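Local atomic coordinates of B-agarase (Saccharophagus degradans, PDB entry 4BQ2), a protein that hydrolyses agarose chains as an exo-acting beta-agarase of glycoside hydrolase family 50. Residues Ser572-Phe583 and Pro610-Tyr620; Arg139-Ser147 and Asn192-Leu203. One frame throughout, in Å; residues are numbered along the deposited sequence. Where two conformers were deposited one is given.

Contact 1: residues Ser572-Phe583 and Pro610-Tyr620; sequences SMLLSAYADQYF and PMEVVKAAAKY
The methyl of Ala617 sits over one face of the Phe583 ring. The CB of Ala617 lies 3.9 Å from the centroid of the Phe583 ring and 19° off its normal, a CH-pi contact. The opposite face of that ring is covered by CD2 of Tyr582. Ala616, Val613 and Tyr620 complete the hole that takes Phe583 as a knob. Its CB touches CD2 of Tyr620 at 3.6 Å. The Tyr620 ring lies against the backbone of helix 565-593 at Asp580 and Phe583, with the backbone C of Phe583 over one face and CE2 at 3.5 Å from O of Asp580. The two helices run roughly parallel, crossing at -34°. They are successive helices of the catalytic module, a long one and a short one, consistent with the outer helices of a (beta/alpha)8 barrel. Small side chains bring them close at mid-contact, where CB of Ala579 is 3.6 Å from CB of Ala616. At the other end, Glu612 reaches across to Ser572. Its chain bends at chi2 (91°) and brings the carboxylate to the serine. Ser572 OG donates to the anti lone pair of Glu612 OE2 at 2.6 Å. Tyr504 OH also bonds to OE2. A water bridges Ser576 OG and Glu612 O.

Contact 2: residues Arg139-Ser147 and Asn192-Leu203; sequences RSNPPTWTS and NPPQDENFLVGL
Trp145 turns one face of its indole to the ring carbons of Pro193, where two loops of the agarase CBM-like domain run together. One loop leads to strand 150-155; the other leaves strand 180-191, and an Asx turn at Asp196 bends it. The Trp145 CB is 4.0 Å from both CB of Pro193 and O of Pro194. With chi1 at 63°, CG sits between the backbone N and the carbonyl carbon. The indole then presents one face to the proline. CG, CD1, CD2 and NE1 all have CG of Pro193 as their nearest partner. That carbon is 3.4 Å from the centroid of the five-membered ring and 1° off its normal, a CH-pi contact. CE2, CE3 and CZ2 lie nearest to CD of Pro193. At the far rim CZ3 and CH2 meet Asn192, with CH2 3.4 Å from its OD1, which is hydrogen-bonded to Ser71 OG. Tyr113 stacks on the indole as well. Beside the tryptophan, Asp196 N donates to Thr144 O at 2.8 Å in a nearly straight bond. Thr144 OG1 bonds to His119 and Lys115, while its methyl turns to Phe199. Thr144 CG2 lies 3.6 Å from the centroid of the Phe199 ring, over the face away from CG of Leu200.

The contacts lie in different parts of the protein, with centres 47 Å apart and nearest atoms about 20 Å apart. Both are partly buried. Contact 1 pairs two helices within the beta-galactosidase-like region. Contact 2 joins two loops of the CBM-like domain, with no regular element in either segment. They share no helix or strand. Contact 1 rests on interlocking apolar side chains, with its polar bond at one end. Contact 2 relies on prolines and rings, and its single direct hydrogen bond is between backbones. Outside partners differ too. Arg139 and Ser140 of contact 2 bond to Asp712 and Asn715, far along the chain, whereas Tyr582 of contact 1 bonds to Asp489.

Contact 1: residues Ser572-Phe583 and Pro610-Tyr620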
loop_
_atom_site.group_PDB
_atom_site.type_symbol
_atom_site.label_atom_id
_atom_site.label_comp_id
_atom_site.label_asym_id
_atom_site.label_seq_id
_atom_site.Cartn_x
_atom_site.Cartn_y
_atom_site.Cartn_z
ATOM N N SER A 572 -12.453 -6.318 23.859
ATOM C CA SER A 572 -11.093 -6.879 23.797
ATOM C C SER A 572 -11.136 -8.417 23.790
ATOM O O SER A 572 -10.505 -9.057 22.949
ATOM C CB SER A 572 -10.219 -6.383 24.943
ATOM O OG SER A 572 -8.881 -6.857 24.779
ATOM N N MET A 573 -11.907 -8.994 24.711
ATOM C CA MET A 573 -12.061 -10.436 24.809
ATOM C C MET A 573 -12.640 -11.045 23.506
ATOM O O MET A 573 -12.168 -12.101 23.034
ATOM C CB MET A 573 -12.962 -10.789 26.019
ATOM C CG MET A 573 -13.478 -12.223 26.009
ATOM S SD MET A 573 -14.475 -12.615 27.460
ATOM C CE MET A 573 -16.068 -12.041 26.878
ATOM N N LEU A 574 -13.661 -10.394 22.956
ATOM C CA LEU A 574 -14.338 -10.862 21.734
ATOM C C LEU A 574 -13.434 -10.747 20.490
ATOM O O LEU A 574 -13.426 -11.644 19.617
ATOM C CB LEU A 574 -15.642 -10.093 21.498
ATOM C CG LEU A 574 -16.669 -10.192 22.641
ATOM C CD1 LEU A 574 -17.931 -9.427 22.304
ATOM C CD2 LEU A 574 -16.970 -11.628 23.017
ATOM N N LEU A 575 -12.695 -9.640 20.408
ATOM C CA LEU A 575 -11.730 -9.458 19.313
ATOM C C LEU A 575 -10.640 -10.533 19.379
ATOM O O LEU A 575 -10.275 -11.096 18.350
ATOM C CB LEU A 575 -11.111 -8.039 19.288
ATOM C CG LEU A 575 -10.290 -7.680 18.020
ATOM C CD1 LEU A 575 -11.082 -7.968 16.733
ATOM C CD2 LEU A 575 -9.795 -6.248 18.029
ATOM N N SER A 576 -10.132 -10.812 20.584
ATOM C CA SER A 576 -9.129 -11.826 20.763
ATOM C C SER A 576 -9.646 -13.145 20.296
ATOM O O SER A 576 -8.953 -13.849 19.572
ATOM C CB SER A 576 -8.657 -11.932 22.223
ATOM O OG SER A 576 -7.798 -10.850 22.543
ATOM N N ALA A 577 -10.872 -13.488 20.690
ATOM C CA ALA A 577 -11.412 -14.788 20.335
ATOM C C ALA A 577 -11.632 -14.930 18.825
ATOM O O ALA A 577 -11.335 -15.992 18.237
ATOM C CB ALA A 577 -12.689 -15.068 21.121
ATOM N N TYR A 578 -12.120 -13.859 18.198
ATOM C CA TYR A 578 -12.290 -13.812 16.744
ATOM C C TYR A 578 -10.933 -14.032 16.022
ATOM O O TYR A 578 -10.802 -14.910 15.149
ATOM C CB TYR A 578 -12.910 -12.461 16.315
ATOM C CG TYR A 578 -13.011 -12.316 14.788
ATOM C CD1 TYR A 578 -14.069 -12.909 14.075
ATOM C CD2 TYR A 578 -12.032 -11.643 14.060
ATOM C CE1 TYR A 578 -14.151 -12.812 12.673
ATOM C CE2 TYR A 578 -12.118 -11.535 12.662
ATOM C CZ TYR A 578 -13.169 -12.133 11.973
ATOM O OH TYR A 578 -13.278 -12.023 10.575
ATOM N N ALA A 579 -9.944 -13.218 16.373
ATOM C CA ALA A 579 -8.605 -13.351 15.795
ATOM C C ALA A 579 -7.920 -14.706 16.093
ATOM O O ALA A 579 -7.300 -15.294 15.195
ATOM C CB ALA A 579 -7.725 -12.184 16.195
ATOM N N ASP A 580 -8.038 -15.213 17.323
ATOM C CA ASP A 580 -7.547 -16.572 17.611
ATOM C C ASP A 580 -8.125 -17.639 16.676
ATOM O O ASP A 580 -7.387 -18.492 16.166
ATOM C CB ASP A 580 -7.887 -16.977 19.041
ATOM C CG ASP A 580 -6.947 -16.380 20.077
ATOM O OD1 ASP A 580 -5.844 -15.882 19.739
ATOM O OD2 ASP A 580 -7.319 -16.420 21.272
ATOM N N GLN A 581 -9.434 -17.563 16.431
ATOM C CA GLN A 581 -10.103 -18.528 15.567
ATOM C C GLN A 581 -9.682 -18.383 14.104
ATOM O O GLN A 581 -9.517 -19.413 13.393
ATOM C CB GLN A 581 -11.634 -18.439 15.742
ATOM C CG GLN A 581 -12.440 -19.366 14.846
ATOM C CD GLN A 581 -12.305 -20.864 15.155
ATOM O OE1 GLN A 581 -11.776 -21.274 16.198
ATOM N NE2 GLN A 581 -12.809 -21.691 14.241
ATOM N N TYR A 582 -9.524 -17.125 13.646
ATOM C CA TYR A 582 -9.025 -16.869 12.294
ATOM C C TYR A 582 -7.658 -17.564 12.113
ATOM O O TYR A 582 -7.472 -18.383 11.182
ATOM C CB TYR A 582 -8.899 -15.356 11.997
ATOM C CG TYR A 582 -8.200 -15.118 10.669
ATOM C CD1 TYR A 582 -8.908 -15.159 9.457
ATOM C CD2 TYR A 582 -6.823 -14.905 10.617
ATOM C CE1 TYR A 582 -8.248 -14.969 8.240
ATOM C CE2 TYR A 582 -6.160 -14.750 9.413
ATOM C CZ TYR A 582 -6.875 -14.782 8.232
ATOM O OH TYR A 582 -6.186 -14.606 7.062
ATOM N N PHE A 583 -6.713 -17.256 13.012
ATOM C CA PHE A 583 -5.337 -17.770 12.889
ATOM C C PHE A 583 -5.195 -19.254 13.156
ATOM O O PHE A 583 -4.383 -19.910 12.497
ATOM C CB PHE A 583 -4.340 -16.954 13.731
ATOM C CG PHE A 583 -4.073 -15.597 13.175
ATOM C CD1 PHE A 583 -3.358 -15.462 11.986
ATOM C CD2 PHE A 583 -4.593 -14.444 13.786
ATOM C CE1 PHE A 583 -3.160 -14.214 11.418
ATOM C CE2 PHE A 583 -4.368 -13.175 13.229
ATOM C CZ PHE A 583 -3.639 -13.067 12.051
ATOM N N PRO A 610 -4.855 -3.917 15.649
ATOM C CA PRO A 610 -5.132 -3.863 17.090
ATOM C C PRO A 610 -4.355 -4.973 17.790
ATOM O O PRO A 610 -4.193 -6.075 17.216
ATOM C CB PRO A 610 -6.626 -4.172 17.189
ATOM C CG PRO A 610 -7.170 -4.168 15.808
ATOM C CD PRO A 610 -6.018 -4.380 14.877
ATOM N N MET A 611 -3.838 -4.682 18.983
ATOM C CA MET A 611 -2.963 -5.628 19.665
ATOM C C MET A 611 -3.576 -7.003 19.911
ATOM O O MET A 611 -2.862 -7.983 19.961
ATOM C CB MET A 611 -2.403 -5.028 20.954
ATOM C CG MET A 611 -0.919 -5.325 21.166
ATOM S SD MET A 611 0.219 -4.926 19.799
ATOM C CE MET A 611 0.616 -3.197 20.048
ATOM N N GLU A 612 -4.895 -7.083 20.065
ATOM C CA GLU A 612 -5.525 -8.367 20.301
ATOM C C GLU A 612 -5.287 -9.295 19.109
ATOM O O GLU A 612 -5.114 -10.502 19.271
ATOM C CB GLU A 612 -7.030 -8.205 20.547
ATOM C CG GLU A 612 -7.347 -7.505 21.868
ATOM C CD GLU A 612 -7.484 -5.992 21.798
ATOM O OE1 GLU A 612 -7.060 -5.339 20.800
ATOM O OE2 GLU A 612 -8.066 -5.440 22.782
ATOM N N VAL A 613 -5.264 -8.708 17.915
ATOM C CA VAL A 613 -5.113 -9.447 16.680
ATOM C C VAL A 613 -3.639 -9.790 16.455
ATOM O O VAL A 613 -3.308 -10.905 15.987
ATOM C CB VAL A 613 -5.685 -8.619 15.507
ATOM C CG1 VAL A 613 -5.471 -9.343 14.197
ATOM C CG2 VAL A 613 -7.180 -8.412 15.717
ATOM N N VAL A 614 -2.759 -8.859 16.809
ATOM C CA VAL A 614 -1.327 -9.106 16.709
ATOM C C VAL A 614 -0.941 -10.272 17.633
ATOM O O VAL A 614 -0.202 -11.164 17.236
ATOM C CB VAL A 614 -0.492 -7.861 17.069
ATOM C CG1 VAL A 614 0.977 -8.181 16.919
ATOM C CG2 VAL A 614 -0.832 -6.657 16.163
ATOM N N LYS A 615 -1.473 -10.287 18.852
ATOM C CA LYS A 615 -1.103 -11.367 19.802
ATOM C C LYS A 615 -1.617 -12.737 19.339
ATOM O O LYS A 615 -0.939 -13.762 19.503
ATOM C CB LYS A 615 -1.605 -11.021 21.195
ATOM C CG LYS A 615 -0.764 -9.912 21.831
ATOM C CD LYS A 615 -1.439 -9.342 23.074
ATOM C CE LYS A 615 -0.468 -8.557 23.941
ATOM N NZ LYS A 615 -1.190 -7.893 25.066
ATOM N N ALA A 616 -2.783 -12.730 18.700
ATOM C CA ALA A 616 -3.348 -13.929 18.083
ATOM C C ALA A 616 -2.419 -14.466 17.000
ATOM O O ALA A 616 -2.152 -15.666 16.947
ATOM C CB ALA A 616 -4.755 -13.652 17.526
ATOM N N ALA A 617 -1.906 -13.571 16.150
ATOM C CA ALA A 617 -0.973 -13.959 15.096
ATOM C C ALA A 617 0.320 -14.499 15.712
ATOM O O ALA A 617 0.907 -15.476 15.227
ATOM C CB ALA A 617 -0.686 -12.774 14.179
ATOM N N ALA A 618 0.748 -13.884 16.810
ATOM C CA ALA A 618 1.985 -14.351 17.464
ATOM C C ALA A 618 1.836 -15.808 17.929
ATOM O O ALA A 618 2.809 -16.551 17.977
ATOM C CB ALA A 618 2.350 -13.448 18.635
ATOM N N LYS A 619 0.618 -16.215 18.248
ATOM C CA LYS A 619 0.368 -17.546 18.803
ATOM C C LYS A 619 0.497 -18.615 17.714
ATOM O O LYS A 619 1.022 -19.708 17.978
ATOM C CB LYS A 619 -1.026 -17.578 19.457
ATOM C CG LYS A 619 -1.339 -18.817 20.302
ATOM C CD LYS A 619 -2.686 -18.654 21.015
ATOM C CE LYS A 619 -2.882 -19.703 22.105
ATOM N NZ LYS A 619 -2.687 -21.083 21.596
ATOM N N TYR A 620 0.055 -18.286 16.491
ATOM C CA TYR A 620 -0.078 -19.291 15.442
ATOM C C TYR A 620 0.898 -19.162 14.272
ATOM O O TYR A 620 1.311 -20.165 13.697
ATOM C CB TYR A 620 -1.513 -19.318 14.895
ATOM C CG TYR A 620 -2.533 -19.820 15.902
ATOM C CD1 TYR A 620 -2.677 -21.185 16.160
ATOM C CD2 TYR A 620 -3.344 -18.937 16.584
ATOM C CE1 TYR A 620 -3.599 -21.652 17.081
ATOM C CE2 TYR A 620 -4.264 -19.393 17.512
ATOM C CZ TYR A 620 -4.380 -20.751 17.742
ATOM O OH TYR A 620 -5.312 -21.202 18.630
HETATM O O HOH W 1 -5.307 -11.827 21.656
#

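Contact 2: residues Arg139-Ser147 and Asn192-Leu203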
loop_
_atom_site.group_PDB
_atom_site.type_symbol
_atom_site.label_atom_id
_atom_site.label_comp_id
_atom_site.label_asym_id
_atom_site.label_seq_id
_atom_site.Cartn_x
_atom_site.Cartn_y
_atom_site.Cartn_z
ATOM N N ARG A 139 -5.639 7.632 -8.715
ATOM C CA ARG A 139 -5.567 7.964 -7.288
ATOM C C ARG A 139 -5.266 9.443 -7.119
ATOM O O ARG A 139 -5.749 10.076 -6.203
ATOM C CB ARG A 139 -4.492 7.126 -6.546
ATOM C CG ARG A 139 -4.539 7.313 -5.019
ATOM C CD ARG A 139 -5.937 6.987 -4.476
ATOM N NE ARG A 139 -6.405 5.670 -4.944
ATOM C CZ ARG A 139 -6.275 4.525 -4.282
ATOM N NH1 ARG A 139 -5.719 4.500 -3.063
ATOM N NH2 ARG A 139 -6.735 3.401 -4.824
ATOM N N SER A 140 -4.450 9.981 -8.019
ATOM C CA SER A 140 -4.267 11.410 -8.128
ATOM C C SER A 140 -4.136 11.732 -9.603
ATOM O O SER A 140 -3.609 10.927 -10.413
ATOM C CB SER A 140 -3.029 11.882 -7.362
ATOM O OG SER A 140 -3.198 13.223 -6.932
ATOM N N ASN A 141 -4.623 12.918 -9.942
ATOM C CA ASN A 141 -4.739 13.349 -11.310
ATOM C C ASN A 141 -3.577 14.171 -11.754
ATOM O O ASN A 141 -2.882 14.787 -10.933
ATOM C CB ASN A 141 -6.033 14.197 -11.478
ATOM C CG ASN A 141 -7.249 13.351 -11.792
ATOM O OD1 ASN A 141 -7.127 12.164 -12.113
ATOM N ND2 ASN A 141 -8.439 13.945 -11.691
ATOM N N PRO A 142 -3.399 14.267 -13.087
ATOM C CA PRO A 142 -2.519 15.323 -13.563
ATOM C C PRO A 142 -3.137 16.652 -13.144
ATOM O O PRO A 142 -4.336 16.699 -12.883
ATOM C CB PRO A 142 -2.537 15.156 -15.100
ATOM C CG PRO A 142 -3.698 14.281 -15.402
ATOM C CD PRO A 142 -4.018 13.481 -14.171
ATOM N N PRO A 143 -2.342 17.722 -13.070
ATOM C CA PRO A 143 -2.959 18.991 -12.642
ATOM C C PRO A 143 -4.028 19.478 -13.629
ATOM O O PRO A 143 -3.966 19.144 -14.812
ATOM C CB PRO A 143 -1.769 19.961 -12.595
ATOM C CG PRO A 143 -0.686 19.311 -13.370
ATOM C CD PRO A 143 -0.884 17.836 -13.201
ATOM N N THR A 144 -5.005 20.247 -13.154
ATOM C CA THR A 144 -6.080 20.736 -14.022
ATOM C C THR A 144 -5.775 22.082 -14.677
ATOM O O THR A 144 -6.633 22.649 -15.361
ATOM C CB THR A 144 -7.410 20.837 -13.267
ATOM O OG1 THR A 144 -7.199 21.572 -12.060
ATOM C CG2 THR A 144 -7.938 19.448 -12.939
ATOM N N TRP A 145 -4.581 22.611 -14.422
ATOM C CA TRP A 145 -4.047 23.723 -15.196
ATOM C C TRP A 145 -2.531 23.613 -15.207
ATOM O O TRP A 145 -1.969 22.819 -14.450
ATOM C CB TRP A 145 -4.466 25.064 -14.613
ATOM C CG TRP A 145 -3.950 25.354 -13.209
ATOM C CD1 TRP A 145 -2.749 25.912 -12.867
ATOM C CD2 TRP A 145 -4.638 25.106 -11.981
ATOM N NE1 TRP A 145 -2.654 26.046 -11.489
ATOM C CE2 TRP A 145 -3.798 25.546 -10.926
ATOM C CE3 TRP A 145 -5.886 24.567 -11.668
ATOM C CZ2 TRP A 145 -4.176 25.466 -9.586
ATOM C CZ3 TRP A 145 -6.260 24.484 -10.336
ATOM C CH2 TRP A 145 -5.402 24.929 -9.308
ATOM N N THR A 146 -1.883 24.441 -16.026
ATOM C CA THR A 146 -0.428 24.464 -16.165
ATOM C C THR A 146 0.200 25.629 -15.424
ATOM O O THR A 146 -0.206 26.791 -15.600
ATOM C CB THR A 146 -0.026 24.551 -17.654
ATOM O OG1 THR A 146 -0.572 23.417 -18.331
ATOM C CG2 THR A 146 1.504 24.544 -17.805
ATOM N N SER A 147 1.173 25.320 -14.572
ATOM C CA SER A 147 1.930 26.343 -13.853
ATOM C C SER A 147 3.233 25.749 -13.314
ATOM O O SER A 147 3.430 24.541 -13.380
ATOM C CB SER A 147 1.093 26.921 -12.702
ATOM O OG SER A 147 0.902 25.954 -11.682
ATOM N N ASN A 192 -8.898 29.305 -8.456
ATOM C CA ASN A 192 -8.266 28.463 -9.440
ATOM C C ASN A 192 -8.250 29.128 -10.811
ATOM O O ASN A 192 -9.226 29.760 -11.189
ATOM C CB ASN A 192 -9.007 27.153 -9.563
ATOM C CG ASN A 192 -8.929 26.323 -8.291
ATOM O OD1 ASN A 192 -7.955 26.416 -7.530
ATOM N ND2 ASN A 192 -9.953 25.513 -8.059
ATOM N N PRO A 193 -7.141 28.954 -11.565
ATOM C CA PRO A 193 -7.163 29.220 -12.992
ATOM C C PRO A 193 -8.311 28.442 -13.635
ATOM O O PRO A 193 -8.900 27.555 -12.988
ATOM C CB PRO A 193 -5.826 28.655 -13.479
ATOM C CG PRO A 193 -4.921 28.731 -12.295
ATOM C CD PRO A 193 -5.806 28.542 -11.086
ATOM N N PRO A 194 -8.661 28.778 -14.889
ATOM C CA PRO A 194 -9.679 27.989 -15.607
ATOM C C PRO A 194 -9.213 26.531 -15.773
ATOM O O PRO A 194 -8.030 26.297 -16.025
ATOM C CB PRO A 194 -9.746 28.657 -16.987
ATOM C CG PRO A 194 -9.228 30.039 -16.783
ATOM C CD PRO A 194 -8.265 29.997 -15.619
ATOM N N GLN A 195 -10.133 25.585 -15.647
ATOM C CA GLN A 195 -9.791 24.174 -15.825
ATOM C C GLN A 195 -9.433 23.873 -17.284
ATOM O O GLN A 195 -10.191 24.202 -18.187
ATOM C CB GLN A 195 -10.939 23.296 -15.387
ATOM C CG GLN A 195 -10.604 21.820 -15.464
ATOM C CD GLN A 195 -11.722 20.953 -14.954
ATOM O OE1 GLN A 195 -12.865 21.055 -15.404
ATOM N NE2 GLN A 195 -11.403 20.086 -14.024
ATOM N N ASP A 196 -8.275 23.255 -17.508
ATOM C CA ASP A 196 -7.894 22.821 -18.843
ATOM C C ASP A 196 -8.763 21.619 -19.228
ATOM O O ASP A 196 -8.624 20.521 -18.654
ATOM C CB ASP A 196 -6.388 22.513 -18.905
ATOM C CG ASP A 196 -5.972 21.772 -20.181
ATOM O OD1 ASP A 196 -6.740 21.740 -21.168
ATOM O OD2 ASP A 196 -4.851 21.216 -20.184
ATOM N N GLU A 197 -9.632 21.884 -20.201
ATOM C CA GLU A 197 -10.533 20.928 -20.811
ATOM C C GLU A 197 -9.880 19.580 -21.143
ATOM O O GLU A 197 -10.528 18.538 -21.079
ATOM C CB GLU A 197 -11.116 21.567 -22.085
ATOM C CG GLU A 197 -10.085 22.186 -23.035
ATOM C CD GLU A 197 -9.426 23.461 -22.514
ATOM O OE1 GLU A 197 -10.082 24.247 -21.796
ATOM O OE2 GLU A 197 -8.235 23.683 -22.832
ATOM N N ASN A 198 -8.595 19.629 -21.480
ATOM C CA ASN A 198 -7.820 18.494 -21.971
ATOM C C ASN A 198 -6.896 17.869 -20.926
ATOM O O ASN A 198 -5.998 17.083 -21.271
ATOM C CB ASN A 198 -6.993 18.917 -23.172
ATOM C CG ASN A 198 -7.857 19.301 -24.339
ATOM O OD1 ASN A 198 -8.880 18.654 -24.606
ATOM N ND2 ASN A 198 -7.473 20.373 -25.031
ATOM N N PHE A 199 -7.120 18.179 -19.654
ATOM C CA PHE A 199 -6.194 17.662 -18.641
ATOM C C PHE A 199 -6.202 16.124 -18.527
ATOM O O PHE A 199 -5.219 15.549 -18.074
ATOM C CB PHE A 199 -6.366 18.353 -17.281
ATOM C CG PHE A 199 -7.420 17.731 -16.419
ATOM C CD1 PHE A 199 -8.770 17.937 -16.681
ATOM C CD2 PHE A 199 -7.055 16.916 -15.343
ATOM C CE1 PHE A 199 -9.744 17.348 -15.879
ATOM C CE2 PHE A 199 -8.015 16.323 -14.555
ATOM C CZ PHE A 199 -9.359 16.548 -14.811
ATOM N N LEU A 200 -7.294 15.461 -18.917
ATOM C CA LEU A 200 -7.312 13.994 -18.920
ATOM C C LEU A 200 -7.206 13.376 -20.318
ATOM O O LEU A 200 -7.481 12.192 -20.493
ATOM C CB LEU A 200 -8.547 13.450 -18.185
ATOM C CG LEU A 200 -8.663 13.723 -16.667
ATOM C CD1 LEU A 200 -10.009 13.206 -16.152
ATOM C CD2 LEU A 200 -7.498 13.097 -15.902
ATOM N N VAL A 201 -6.808 14.186 -21.294
ATOM C CA VAL A 201 -6.797 13.787 -22.703
ATOM C C VAL A 201 -5.366 13.527 -23.165
ATOM O O VAL A 201 -4.491 14.379 -22.994
ATOM C CB VAL A 201 -7.429 14.883 -23.613
ATOM C CG1 VAL A 201 -7.164 14.593 -25.088
ATOM C CG2 VAL A 201 -8.928 14.970 -23.382
ATOM N N GLY A 202 -5.149 12.363 -23.782
ATOM C CA GLY A 202 -3.866 12.060 -24.407
ATOM C C GLY A 202 -2.762 11.938 -23.381
ATOM O O GLY A 202 -1.650 12.426 -23.588
ATOM N N LEU A 203 -3.075 11.262 -22.275
ATOM C CA LEU A 203 -2.101 11.065 -21.191
ATOM C C LEU A 203 -0.974 10.092 -21.521
ATOM O O LEU A 203 0.143 10.278 -21.086
ATOM C CB LEU A 203 -2.834 10.537 -19.953
ATOM C CG LEU A 203 -3.921 11.481 -19.442
ATOM C CD1 LEU A 203 -4.629 10.899 -18.212
ATOM C CD2 LEU A 203 -3.350 12.879 -19.201
#